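Local atomic coordinates of attachment invasion locus protein (Yersinia pestis, PDB entry 3QRC), a protein that promotes the invasion of eukaryotic cells by pathogenic bacteria, by an unknown mechanism, as a beta-barrel protein of the outer membrane. Residues Gly46-Thr51 against Lys70-Thr75. Sequence-based numbering, arbitrary orientation.
Sequences GSFAQT and KYYSVT. With GU4 (2,3,4,6-tetra-O-sulfonato-alpha-D-glucopyranose), chain C; C8E ((hydroxyethyloxy)tri(ethyloxy)octane), chain F.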
loop_
_atom_site.group_PDB
_atom_site.type_symbol
_atom_site.label_atom_id
_atom_site.label_comp_id
_atom_site.label_asym_id
_atom_site.label_seq_id
_atom_site.Cartn_x
_atom_site.Cartn_y
_atom_site.Cartn_z
ATOM N N GLY A 46 -6.317 5.575 -7.911
ATOM C CA GLY A 46 -5.127 4.761 -8.084
ATOM C C GLY A 46 -4.229 4.863 -6.862
ATOM O O GLY A 46 -4.173 5.897 -6.182
ATOM N N SER A 47 -3.500 3.781 -6.600
ATOM C CA SER A 47 -2.686 3.674 -5.403
ATOM C C SER A 47 -1.380 2.953 -5.700
ATOM O O SER A 47 -1.376 1.916 -6.372
ATOM C CB SER A 47 -3.451 2.872 -4.348
ATOM O OG SER A 47 -2.629 2.527 -3.254
ATOM N N PHE A 48 -0.281 3.522 -5.214
ATOM C CA PHE A 48 0.992 2.797 -5.146
ATOM C C PHE A 48 1.387 2.693 -3.689
ATOM O O PHE A 48 1.343 3.687 -2.953
ATOM C CB PHE A 48 2.085 3.544 -5.919
ATOM C CG PHE A 48 3.472 3.001 -5.669
ATOM C CD1 PHE A 48 3.960 1.944 -6.416
ATOM C CD2 PHE A 48 4.261 3.518 -4.662
ATOM C CE1 PHE A 48 5.228 1.428 -6.175
ATOM C CE2 PHE A 48 5.529 3.009 -4.425
ATOM C CZ PHE A 48 6.007 1.963 -5.187
ATOM N N ALA A 49 1.786 1.502 -3.257
ATOM C CA ALA A 49 2.252 1.373 -1.880
ATOM C C ALA A 49 3.530 0.567 -1.862
ATOM O O ALA A 49 3.737 -0.273 -2.737
ATOM C CB ALA A 49 1.205 0.698 -1.007
ATOM N N GLN A 50 4.380 0.843 -0.877
ATOM C CA GLN A 50 5.611 0.079 -0.696
ATOM C C GLN A 50 5.988 0.030 0.769
ATOM O O GLN A 50 5.940 1.049 1.467
ATOM C CB GLN A 50 6.752 0.712 -1.486
ATOM C CG GLN A 50 8.097 0.046 -1.267
ATOM C CD GLN A 50 9.191 0.717 -2.080
ATOM O OE1 GLN A 50 9.278 0.526 -3.288
ATOM N NE2 GLN A 50 10.022 1.518 -1.418
ATOM N N THR A 51 6.364 -1.155 1.239
ATOM C CA THR A 51 6.850 -1.290 2.607
ATOM C C THR A 51 8.116 -2.126 2.557
ATOM O O THR A 51 8.282 -2.958 1.659
ATOM C CB THR A 51 5.803 -1.959 3.526
ATOM O OG1 THR A 51 5.485 -3.268 3.023
ATOM C CG2 THR A 51 4.514 -1.098 3.607
ATOM N N LYS A 70 10.808 -6.574 0.793
ATOM C CA LYS A 70 10.107 -5.454 0.179
ATOM C C LYS A 70 8.794 -5.922 -0.421
ATOM O O LYS A 70 8.744 -6.966 -1.073
ATOM C CB LYS A 70 10.953 -4.854 -0.944
ATOM C CG LYS A 70 10.241 -3.703 -1.675
ATOM C CD LYS A 70 11.132 -3.038 -2.732
ATOM C CE LYS A 70 11.268 -3.906 -3.983
ATOM N NZ LYS A 70 11.928 -3.171 -5.102
ATOM N N TYR A 71 7.741 -5.139 -0.217
ATOM C CA TYR A 71 6.465 -5.395 -0.873
ATOM C C TYR A 71 6.063 -4.104 -1.556
ATOM O O TYR A 71 6.176 -3.035 -0.968
ATOM C CB TYR A 71 5.419 -5.734 0.185
ATOM C CG TYR A 71 4.004 -5.774 -0.326
ATOM C CD1 TYR A 71 3.511 -6.892 -1.004
ATOM C CD2 TYR A 71 3.143 -4.696 -0.119
ATOM C CE1 TYR A 71 2.193 -6.922 -1.466
ATOM C CE2 TYR A 71 1.840 -4.720 -0.581
ATOM C CZ TYR A 71 1.365 -5.833 -1.238
ATOM O OH TYR A 71 0.052 -5.835 -1.674
ATOM N N TYR A 72 5.597 -4.175 -2.791
ATOM C CA TYR A 72 4.935 -2.983 -3.335
ATOM C C TYR A 72 3.737 -3.395 -4.155
ATOM O O TYR A 72 3.649 -4.536 -4.596
ATOM C CB TYR A 72 5.895 -2.112 -4.144
ATOM C CG TYR A 72 6.472 -2.784 -5.364
ATOM C CD1 TYR A 72 7.668 -3.494 -5.282
ATOM C CD2 TYR A 72 5.823 -2.721 -6.597
ATOM C CE1 TYR A 72 8.200 -4.120 -6.400
ATOM C CE2 TYR A 72 6.349 -3.342 -7.716
ATOM C CZ TYR A 72 7.537 -4.040 -7.611
ATOM O OH TYR A 72 8.074 -4.665 -8.722
ATOM N N SER A 73 2.806 -2.466 -4.355
ATOM C CA SER A 73 1.599 -2.780 -5.085
ATOM C C SER A 73 1.190 -1.578 -5.914
ATOM O O SER A 73 1.495 -0.424 -5.567
ATOM C CB SER A 73 0.465 -3.124 -4.120
ATOM O OG SER A 73 0.138 -1.994 -3.334
ATOM N N VAL A 74 0.505 -1.882 -7.005
ATOM C CA VAL A 74 -0.197 -0.888 -7.806
ATOM C C VAL A 74 -1.638 -1.358 -7.968
ATOM O O VAL A 74 -1.898 -2.455 -8.505
ATOM C CB VAL A 74 0.462 -0.726 -9.191
ATOM C CG1 VAL A 74 -0.288 0.328 -10.002
ATOM C CG2 VAL A 74 1.924 -0.372 -9.042
ATOM N N THR A 75 -2.582 -0.552 -7.475
ATOM C CA THR A 75 -3.990 -0.945 -7.487
ATOM C C THR A 75 -4.870 0.225 -7.923
ATOM O O THR A 75 -4.447 1.381 -7.875
ATOM C CB THR A 75 -4.467 -1.430 -6.097
ATOM O OG1 THR A 75 -4.283 -0.381 -5.136
ATOM C CG2 THR A 75 -3.666 -2.675 -5.638
HETATM C C1 GU4 C . 14.497 -5.553 -9.919
HETATM O O5 GU4 C . 14.642 -5.446 -10.996
HETATM C C5 GU4 C . 15.005 -6.841 -11.686
HETATM C C6 GU4 C . 15.461 -6.656 -13.164
HETATM O O6 GU4 C . 14.382 -6.555 -14.039
HETATM S S6 GU4 C . 14.419 -5.872 -15.554
HETATM O O22 GU4 C . 15.337 -4.840 -15.390
HETATM O O23 GU4 C . 13.000 -5.305 -16.019
HETATM O O21 GU4 C . 15.226 -6.892 -16.492
HETATM C C4 GU4 C . 13.916 -8.014 -11.491
HETATM O O4 GU4 C . 14.587 -9.154 -11.905
HETATM S S4 GU4 C . 14.098 -10.091 -13.119
HETATM O O25 GU4 C . 14.477 -9.352 -14.442
HETATM O O26 GU4 C . 12.559 -10.214 -12.972
HETATM O O24 GU4 C . 14.801 -11.474 -13.140
HETATM C C3 GU4 C . 13.509 -8.070 -10.486
HETATM O O3 GU4 C . 12.432 -8.865 -10.288
HETATM S S3 GU4 C . 12.351 -9.921 -9.082
HETATM O O28 GU4 C . 11.987 -9.125 -7.823
HETATM O O29 GU4 C . 11.160 -10.797 -9.304
HETATM O O27 GU4 C . 13.674 -10.658 -8.815
HETATM C C2 GU4 C . 13.209 -6.560 -9.764
HETATM O O2 GU4 C . 12.916 -6.659 -8.421
HETATM S S2 GU4 C . 11.733 -5.752 -7.779
HETATM O O11 GU4 C . 12.148 -4.278 -7.839
HETATM O O12 GU4 C . 11.609 -6.096 -6.284
HETATM O O10 GU4 C . 10.473 -6.075 -8.543
HETATM C C1 C8E F . 7.738 -7.392 2.783
HETATM C C2 C8E F . 7.060 -8.593 2.142
HETATM C C3 C8E F . 8.027 -9.756 1.960
HETATM C C4 C8E F . 7.358 -10.871 1.171
HETATM C C5 C8E F . 8.331 -11.884 0.566
HETATM C C6 C8E F . 7.529 -12.914 -0.225
HETATM C C7 C8E F . 8.348 -13.867 -1.087
HETATM C C8 C8E F . 7.396 -14.496 -2.098
HETATM O O9 C8E F . 7.288 -15.900 -1.985
HETATM C C10 C8E F . 8.293 -16.478 -1.193
HETATM C C11 C8E F . 7.758 -17.735 -0.514
HETATM O O12 C8E F . 8.792 -18.346 0.231
HETATM C C13 C8E F . 9.805 -17.431 0.603
HETATM C C14 C8E F . 9.950 -17.394 2.120
HETATM O O15 C8E F . 10.465 -16.133 2.505
HETATM C C16 C8E F . 10.028 -15.720 3.788
HETATM C C17 C8E F . 9.197 -14.438 3.686
HETATM O O18 C8E F . 8.150 -14.466 4.637
HETATM C C19 C8E F . 8.580 -14.228 5.960
HETATM C C20 C8E F . 7.419 -14.410 6.932
HETATM O O21 C8E F . 7.877 -15.037 8.116
HETATM O O HOH W 1 -1.787 -0.137 -3.677
HETATM O O HOH W 2 10.420 -0.521 -5.473
#
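The Phe48 ring meets Val74 at its edge, CD1 lying 4.1 Å from CG2, while the CB of Tyr72 approaches CE1 obliquely. CG of Phe48 stands anti to the backbone N (chi1 169°), which brings the ring near strand 70-75. The Tyr72 ring leads away instead, its edge toward the sulfated glucose: OH donates to O10 of GU4 at 2.8 Å, and O12 lies in the ring plane. Lys70, long and cationic, suits the same sulfate, NZ donating to O11 at 3.0 Å, salt-bridging a tetrasulfated fructose and, through a water, reaching OE1 of Gln50. The outward face is apolar around Phe48 and Val74, as befits a membrane barrel. The inward face carries small Ser47, Ala49, Thr51, Ser73 and Thr75, with Tyr71 the one large side chain; one water donates to Ser73 OG at 2.7 Å and also bonds Ser47 OG and Thr75 OG1. Six backbone hydrogen bonds, two at each of the pairs Ser47-Thr75, Ala49-Ser73 and Thr51-Tyr71, join the antiparallel strands. Inside, Glu137 accepts from Tyr71 OH and Ser73 OG, Asn31 ND2 hydrogen-bonds Ser47 OG, and Ser14 OG hydrogen-bonds Thr51 OG1. Within the closed eight-stranded barrel, this hairpin pair is flanked by strands 21-37 and 86-103.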